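PDB 5N1T: cytochrome C from Thioalkalivibrio paradoxus ARh 1, which binds heme c covalently and probably serves as an electron-transfer protein, as expected of a class I-type cytochrome c. Local coordinates for residues N37-G40 against P44-D47; E65-F70 against D90-I95. All coordinates share one frame; numbering follows the deposited sequence.

Interaction 1 of 2, residues N37-G40 against P44-D47. With HEC (heme c), chain F.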
loop_
_atom_site.group_PDB
_atom_site.type_symbol
_atom_site.label_atom_id
_atom_site.label_comp_id
_atom_site.label_asym_id
_atom_site.label_seq_id
_atom_site.Cartn_x
_atom_site.Cartn_y
_atom_site.Cartn_z
ATOM N N ASN B 37 -28.160 0.168 -11.560
ATOM C CA ASN B 37 -27.053 -0.423 -10.852
ATOM C C ASN B 37 -26.668 -1.794 -11.397
ATOM O O ASN B 37 -25.497 -2.184 -11.359
ATOM C CB ASN B 37 -27.350 -0.430 -9.350
ATOM C CG ASN B 37 -27.182 0.953 -8.719
ATOM O OD1 ASN B 37 -26.092 1.523 -8.734
ATOM N ND2 ASN B 37 -28.255 1.493 -8.159
ATOM N N CYS B 38 -27.636 -2.504 -11.949
ATOM C CA CYS B 38 -27.370 -3.802 -12.578
ATOM C C CYS B 38 -26.434 -3.662 -13.746
ATOM O O CYS B 38 -25.646 -4.565 -14.013
ATOM C CB CYS B 38 -28.666 -4.456 -13.063
ATOM S SG CYS B 38 -29.964 -4.429 -11.817
ATOM N N TYR B 39 -26.508 -2.528 -14.436
ATOM C CA TYR B 39 -25.639 -2.322 -15.583
ATOM C C TYR B 39 -24.200 -2.130 -15.138
ATOM O O TYR B 39 -23.284 -2.412 -15.899
ATOM C CB TYR B 39 -26.126 -1.186 -16.500
ATOM C CG TYR B 39 -27.608 -1.267 -16.913
ATOM C CD1 TYR B 39 -28.173 -2.466 -17.369
ATOM C CD2 TYR B 39 -28.445 -0.120 -16.862
ATOM C CE1 TYR B 39 -29.513 -2.533 -17.731
ATOM C CE2 TYR B 39 -29.789 -0.185 -17.238
ATOM C CZ TYR B 39 -30.318 -1.395 -17.672
ATOM O OH TYR B 39 -31.657 -1.491 -18.046
ATOM N N GLY B 40 -24.022 -1.671 -13.897
ATOM C CA GLY B 40 -22.715 -1.515 -13.268
ATOM C C GLY B 40 -21.845 -2.748 -13.405
ATOM O O GLY B 40 -20.679 -2.623 -13.788
ATOM N N PRO B 44 -23.511 -2.028 -20.214
ATOM C CA PRO B 44 -24.557 -1.020 -20.542
ATOM C C PRO B 44 -25.760 -1.736 -21.124
ATOM O O PRO B 44 -25.586 -2.618 -21.985
ATOM C CB PRO B 44 -23.896 -0.109 -21.603
ATOM C CG PRO B 44 -22.572 -0.739 -21.939
ATOM C CD PRO B 44 -22.454 -2.078 -21.255
ATOM N N ASN B 45 -26.948 -1.407 -20.607
ATOM C CA ASN B 45 -28.223 -2.075 -20.958
ATOM C C ASN B 45 -28.202 -3.617 -21.087
ATOM O O ASN B 45 -28.823 -4.189 -21.985
ATOM C CB ASN B 45 -28.858 -1.389 -22.182
ATOM C CG ASN B 45 -29.781 -0.247 -21.786
ATOM O OD1 ASN B 45 -30.954 -0.232 -22.170
ATOM N ND2 ASN B 45 -29.264 0.706 -20.983
ATOM N N GLY B 46 -27.475 -4.279 -20.193
ATOM C CA GLY B 46 -27.332 -5.745 -20.198
ATOM C C GLY B 46 -26.343 -6.410 -21.162
ATOM O O GLY B 46 -26.268 -7.658 -21.237
ATOM N N ASP B 47 -25.577 -5.609 -21.899
ATOM C CA ASP B 47 -24.620 -6.192 -22.805
ATOM C C ASP B 47 -23.244 -6.307 -22.177
ATOM O O ASP B 47 -22.458 -5.342 -22.089
ATOM C CB ASP B 47 -24.626 -5.487 -24.169
ATOM C CG ASP B 47 -25.968 -5.605 -24.867
ATOM O OD1 ASP B 47 -26.497 -6.741 -24.999
ATOM O OD2 ASP B 47 -26.496 -4.551 -25.266
HETATM FE FE HEC F . -26.323 -9.897 -11.595
HETATM C CHA HEC F . -25.928 -13.252 -12.438
HETATM C CHB HEC F . -29.507 -9.995 -12.750
HETATM C CHC HEC F . -26.915 -6.750 -10.191
HETATM C CHD HEC F . -23.045 -9.669 -10.856
HETATM N NA HEC F . -27.508 -11.392 -12.434
HETATM C C1A HEC F . -27.222 -12.657 -12.749
HETATM C C2A HEC F . -28.312 -13.439 -13.397
HETATM C C3A HEC F . -29.391 -12.451 -13.472
HETATM C C4A HEC F . -28.770 -11.257 -12.855
HETATM C CMA HEC F . -30.786 -12.562 -14.003
HETATM C CAA HEC F . -28.281 -14.871 -13.870
HETATM C CBA HEC F . -27.790 -14.721 -15.312
HETATM C CGA HEC F . -27.760 -16.004 -16.133
HETATM O O1A HEC F . -27.812 -17.125 -15.584
HETATM O O2A HEC F . -27.666 -15.906 -17.378
HETATM N NB HEC F . -27.946 -8.591 -11.472
HETATM C C1B HEC F . -29.165 -8.801 -12.018
HETATM C C2B HEC F . -30.169 -7.741 -11.839
HETATM C C3B HEC F . -29.432 -6.763 -11.046
HETATM C C4B HEC F . -28.056 -7.369 -10.882
HETATM C CMB HEC F . -31.603 -7.667 -12.287
HETATM C CAB HEC F . -30.135 -5.528 -10.613
HETATM C CBB HEC F . -29.602 -4.411 -9.804
HETATM N NC HEC F . -25.165 -8.421 -10.678
HETATM C C1C HEC F . -25.514 -7.203 -10.201
HETATM C C2C HEC F . -24.390 -6.397 -9.627
HETATM C C3C HEC F . -23.243 -7.320 -9.825
HETATM C C4C HEC F . -23.838 -8.495 -10.483
HETATM C CMC HEC F . -24.472 -5.030 -9.016
HETATM C CAC HEC F . -21.775 -7.237 -9.561
HETATM C CBC HEC F . -21.076 -6.139 -8.857
HETATM N ND HEC F . -24.761 -11.238 -11.634
HETATM C C1D HEC F . -23.509 -11.007 -11.256
HETATM C C2D HEC F . -22.601 -12.175 -11.355
HETATM C C3D HEC F . -23.487 -13.241 -11.848
HETATM C C4D HEC F . -24.767 -12.534 -11.959
HETATM C CMD HEC F . -21.142 -12.265 -11.071
HETATM C CAD HEC F . -23.197 -14.680 -12.129
HETATM C CBD HEC F . -23.820 -15.376 -10.923
HETATM C CGD HEC F . -22.968 -15.397 -9.671
HETATM O O1D HEC F . -21.889 -16.032 -9.670
HETATM O O2D HEC F . -23.388 -14.795 -8.657
#

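Interaction 2 of 2, residues E65-F70 against D90-I95. With HEC (heme c), chain F.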
loop_
_atom_site.group_PDB
_atom_site.type_symbol
_atom_site.label_atom_id
_atom_site.label_comp_id
_atom_site.label_asym_id
_atom_site.label_seq_id
_atom_site.Cartn_x
_atom_site.Cartn_y
_atom_site.Cartn_z
ATOM N N GLU B 65 -37.669 -14.284 -11.677
ATOM C CA GLU B 65 -37.776 -15.625 -11.121
ATOM C C GLU B 65 -36.422 -16.060 -10.585
ATOM O O GLU B 65 -36.371 -16.793 -9.609
ATOM C CB GLU B 65 -38.373 -16.620 -12.138
ATOM N N THR B 66 -35.335 -15.569 -11.193
ATOM C CA THR B 66 -33.962 -15.913 -10.731
ATOM C C THR B 66 -33.349 -14.962 -9.700
ATOM O O THR B 66 -32.566 -15.397 -8.856
ATOM C CB THR B 66 -32.972 -16.255 -11.873
ATOM O OG1 THR B 66 -33.020 -15.239 -12.875
ATOM C CG2 THR B 66 -33.333 -17.634 -12.503
ATOM N N MET B 67 -33.740 -13.687 -9.743
ATOM C CA MET B 67 -33.486 -12.760 -8.642
ATOM C C MET B 67 -33.920 -13.430 -7.352
ATOM O O MET B 67 -33.098 -13.654 -6.459
ATOM C CB MET B 67 -34.267 -11.458 -8.814
ATOM C CG MET B 67 -33.747 -10.517 -9.876
ATOM S SD MET B 67 -32.140 -9.887 -9.412
ATOM C CE MET B 67 -32.622 -8.372 -8.590
ATOM N N LEU B 68 -35.201 -13.807 -7.302
ATOM C CA LEU B 68 -35.807 -14.435 -6.123
ATOM C C LEU B 68 -35.123 -15.749 -5.780
ATOM O O LEU B 68 -34.969 -16.053 -4.582
ATOM C CB LEU B 68 -37.317 -14.648 -6.304
ATOM C CG LEU B 68 -38.173 -13.436 -6.687
ATOM C CD1 LEU B 68 -39.324 -13.883 -7.573
ATOM C CD2 LEU B 68 -38.688 -12.634 -5.494
ATOM N N ALA B 69 -34.713 -16.498 -6.824
ATOM C CA ALA B 69 -33.969 -17.766 -6.681
ATOM C C ALA B 69 -32.599 -17.578 -6.006
ATOM O O ALA B 69 -32.175 -18.404 -5.177
ATOM C CB ALA B 69 -33.803 -18.455 -8.033
ATOM N N PHE B 70 -31.921 -16.485 -6.376
ATOM C CA PHE B 70 -30.632 -16.121 -5.797
ATOM C C PHE B 70 -30.861 -15.652 -4.369
ATOM O O PHE B 70 -30.137 -16.061 -3.445
ATOM C CB PHE B 70 -29.983 -14.999 -6.597
ATOM C CG PHE B 70 -29.262 -15.445 -7.851
ATOM C CD1 PHE B 70 -28.380 -16.521 -7.840
ATOM C CD2 PHE B 70 -29.427 -14.734 -9.047
ATOM C CE1 PHE B 70 -27.692 -16.890 -8.998
ATOM C CE2 PHE B 70 -28.749 -15.091 -10.201
ATOM C CZ PHE B 70 -27.878 -16.173 -10.188
ATOM N N ASP B 90 -41.415 -6.426 -4.605
ATOM C CA ASP B 90 -41.922 -5.344 -5.465
ATOM C C ASP B 90 -40.866 -4.716 -6.355
ATOM O O ASP B 90 -41.092 -4.519 -7.558
ATOM C CB ASP B 90 -42.567 -4.248 -4.622
ATOM C CG ASP B 90 -44.030 -4.464 -4.444
ATOM O OD1 ASP B 90 -44.433 -5.649 -4.450
ATOM O OD2 ASP B 90 -44.769 -3.458 -4.321
ATOM N N GLU B 91 -39.718 -4.401 -5.746
ATOM C CA GLU B 91 -38.604 -3.775 -6.446
ATOM C C GLU B 91 -38.031 -4.718 -7.502
ATOM O O GLU B 91 -37.767 -4.272 -8.622
ATOM C CB GLU B 91 -37.537 -3.321 -5.461
ATOM C CG GLU B 91 -37.953 -2.122 -4.612
ATOM C CD GLU B 91 -37.086 -1.952 -3.374
ATOM O OE1 GLU B 91 -36.421 -2.933 -2.926
ATOM O OE2 GLU B 91 -37.068 -0.818 -2.855
ATOM N N ILE B 92 -37.885 -6.004 -7.146
ATOM C CA ILE B 92 -37.485 -7.060 -8.081
ATOM C C ILE B 92 -38.365 -7.133 -9.349
ATOM O O ILE B 92 -37.848 -7.333 -10.464
ATOM C CB ILE B 92 -37.351 -8.410 -7.350
ATOM C CG1 ILE B 92 -35.936 -8.534 -6.781
ATOM C CG2 ILE B 92 -37.548 -9.575 -8.289
ATOM C CD1 ILE B 92 -35.834 -9.228 -5.436
ATOM N N ALA B 93 -39.674 -6.931 -9.184
ATOM C CA ALA B 93 -40.608 -6.863 -10.315
ATOM C C ALA B 93 -40.340 -5.620 -11.164
ATOM O O ALA B 93 -40.231 -5.742 -12.389
ATOM C CB ALA B 93 -42.062 -6.912 -9.849
ATOM N N SER B 94 -40.197 -4.447 -10.537
ATOM C CA SER B 94 -39.839 -3.215 -11.266
ATOM C C SER B 94 -38.542 -3.390 -12.066
ATOM O O SER B 94 -38.484 -3.057 -13.247
ATOM C CB SER B 94 -39.690 -2.022 -10.324
ATOM O OG SER B 94 -40.894 -1.318 -10.130
ATOM N N ILE B 95 -37.515 -3.928 -11.417
ATOM C CA ILE B 95 -36.196 -4.128 -12.027
ATOM C C ILE B 95 -36.340 -5.058 -13.226
ATOM O O ILE B 95 -35.816 -4.777 -14.325
ATOM C CB ILE B 95 -35.189 -4.702 -10.990
ATOM C CG1 ILE B 95 -34.784 -3.631 -10.007
ATOM C CG2 ILE B 95 -33.923 -5.269 -11.630
ATOM C CD1 ILE B 95 -34.485 -4.210 -8.645
HETATM FE FE HEC F . -26.323 -9.897 -11.595
HETATM C CHA HEC F . -25.928 -13.252 -12.438
HETATM C CHB HEC F . -29.507 -9.995 -12.750
HETATM C CHC HEC F . -26.915 -6.750 -10.191
HETATM C CHD HEC F . -23.045 -9.669 -10.856
HETATM N NA HEC F . -27.508 -11.392 -12.434
HETATM C C1A HEC F . -27.222 -12.657 -12.749
HETATM C C2A HEC F . -28.312 -13.439 -13.397
HETATM C C3A HEC F . -29.391 -12.451 -13.472
HETATM C C4A HEC F . -28.770 -11.257 -12.855
HETATM C CMA HEC F . -30.786 -12.562 -14.003
HETATM C CAA HEC F . -28.281 -14.871 -13.870
HETATM C CBA HEC F . -27.790 -14.721 -15.312
HETATM C CGA HEC F . -27.760 -16.004 -16.133
HETATM O O1A HEC F . -27.812 -17.125 -15.584
HETATM O O2A HEC F . -27.666 -15.906 -17.378
HETATM N NB HEC F . -27.946 -8.591 -11.472
HETATM C C1B HEC F . -29.165 -8.801 -12.018
HETATM C C2B HEC F . -30.169 -7.741 -11.839
HETATM C C3B HEC F . -29.432 -6.763 -11.046
HETATM C C4B HEC F . -28.056 -7.369 -10.882
HETATM C CMB HEC F . -31.603 -7.667 -12.287
HETATM C CAB HEC F . -30.135 -5.528 -10.613
HETATM C CBB HEC F . -29.602 -4.411 -9.804
HETATM N NC HEC F . -25.165 -8.421 -10.678
HETATM C C1C HEC F . -25.514 -7.203 -10.201
HETATM C C2C HEC F . -24.390 -6.397 -9.627
HETATM C C3C HEC F . -23.243 -7.320 -9.825
HETATM C C4C HEC F . -23.838 -8.495 -10.483
HETATM C CMC HEC F . -24.472 -5.030 -9.016
HETATM C CAC HEC F . -21.775 -7.237 -9.561
HETATM C CBC HEC F . -21.076 -6.139 -8.857
HETATM N ND HEC F . -24.761 -11.238 -11.634
HETATM C C1D HEC F . -23.509 -11.007 -11.256
HETATM C C2D HEC F . -22.601 -12.175 -11.355
HETATM C C3D HEC F . -23.487 -13.241 -11.848
HETATM C C4D HEC F . -24.767 -12.534 -11.959
HETATM C CMD HEC F . -21.142 -12.265 -11.071
HETATM C CAD HEC F . -23.197 -14.680 -12.129
HETATM C CBD HEC F . -23.820 -15.376 -10.923
HETATM C CGD HEC F . -22.968 -15.397 -9.671
HETATM O O1D HEC F . -21.889 -16.032 -9.670
HETATM O O2D HEC F . -23.388 -14.795 -8.657
#

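Interaction 1 of 2, residues N37-G40 against P44-D47
The carbonyl oxygen of P44 accepts the backbone N-H of D47, P44 O to D47 N being 3.0 Å, and this bond closes a type I' turn, whose N45 lies over the ring of Y39. The ring belongs to the C-Y-G-C-H heme-attachment motif, whose residues C38 to H42 end helix 29-42, so the contact packs the loop just after the motif back on its tyrosine. Both central residues of the turn, N45 and G46, have positive phi.

N45 covers one face of the Y39 ring. Its CA makes a CH-pi contact, 3.8 Å from the ring centroid and 25° off the normal, nearest to the CE1 rim. The side-chain amide extends the cover, its plane only 18° from that of the ring, and ND2 of N45 stands 3.9 Å from CE2 of Y39. A third approach is oblique: the backbone N of G46 comes to 3.4 Å from CD1 of Y39. Y39 reaches the turn because its CG is anti to its own carbonyl carbon (chi1 -50°). No hydrogen bond crosses between the segments, and across this contact the ring meets the turn by packing; H98 and I99 of helix 89-101 and an acidic side chain of a neighbouring chain also pack on Y39.

The turn is fixed from its far end by S56, whose hydroxyl hydrogen-bonds D47 OD1, and by backbone bonding between G46 and L55. On the helix side, the amide of N37 hydrogen-bonds a neighbouring chain through both OD1 and ND2.

One residue before the tyrosine, C38 is covalently joined to the porphyrin. Its sulfur is placed anti to the carbonyl carbon, and SG of C38 bonds the vinyl-derived side chain that carries CAB of the heme.

Interaction 2 of 2, residues E65-F70 against D90-I95
M67 on helix 60-72 meets I92 on helix 89-101 in the buried interior of the cytochrome c fold, a worked case of two helices sharing one apolar seam beside a heme. At the base of the methionine, CB of M67 is 3.8 Å from I92 CG2 and lies almost as near to CG1, so it rests between two branches of the isoleucine. CG is turned anti to the carbonyl carbon, and further bends at chi2 (-66°) and chi3 (-93°) fold the chain toward the porphyrin. SD of M67 arrives 3.7 Å from the heme methyl CMB. The terminal CE of M67 then doubles back to I92, 3.8 Å from its CG1, while also touching CMB. M67 packs as well on M80, an axial ligand of the iron.

I92 presents CG2 anti to its backbone N, a position that also brings this methyl 4.2 Å from CG of L68 at the margin of the seam. Around the heme, I95 adds CG2 at 3.4 Å from CMB. The F70 ring approaches edge-on, its CE2 being 3.6 Å from C2A of the heme.

With no hydrogen bond across them, the helices meet through carbon atoms, while the sulfur of M67 turns to the heme. Such apolar surroundings on the CMB side would be expected to disfavour the extra charge of the oxidised iron and so tend to raise the reduction potential.

How the interactions relate
From the N terminus, helix 29-42 carries the heme-attachment motif, and interaction 1 closes at once a short local loop between its end and residues 44-47. The chain then runs on to helix 60-72, where interaction 2 opens; it closes a much longer loop, holding M80 and helix 80-84, when helix 89-101 returns. The two loops lie in series, neither enclosing nor crossing the other, with contact centres about 16 Å apart on opposite sides of the chain's centre. Heme c touches both. They also meet directly where C38 SG packs 4.1 Å from I95 CG2, joining the first helix to the last.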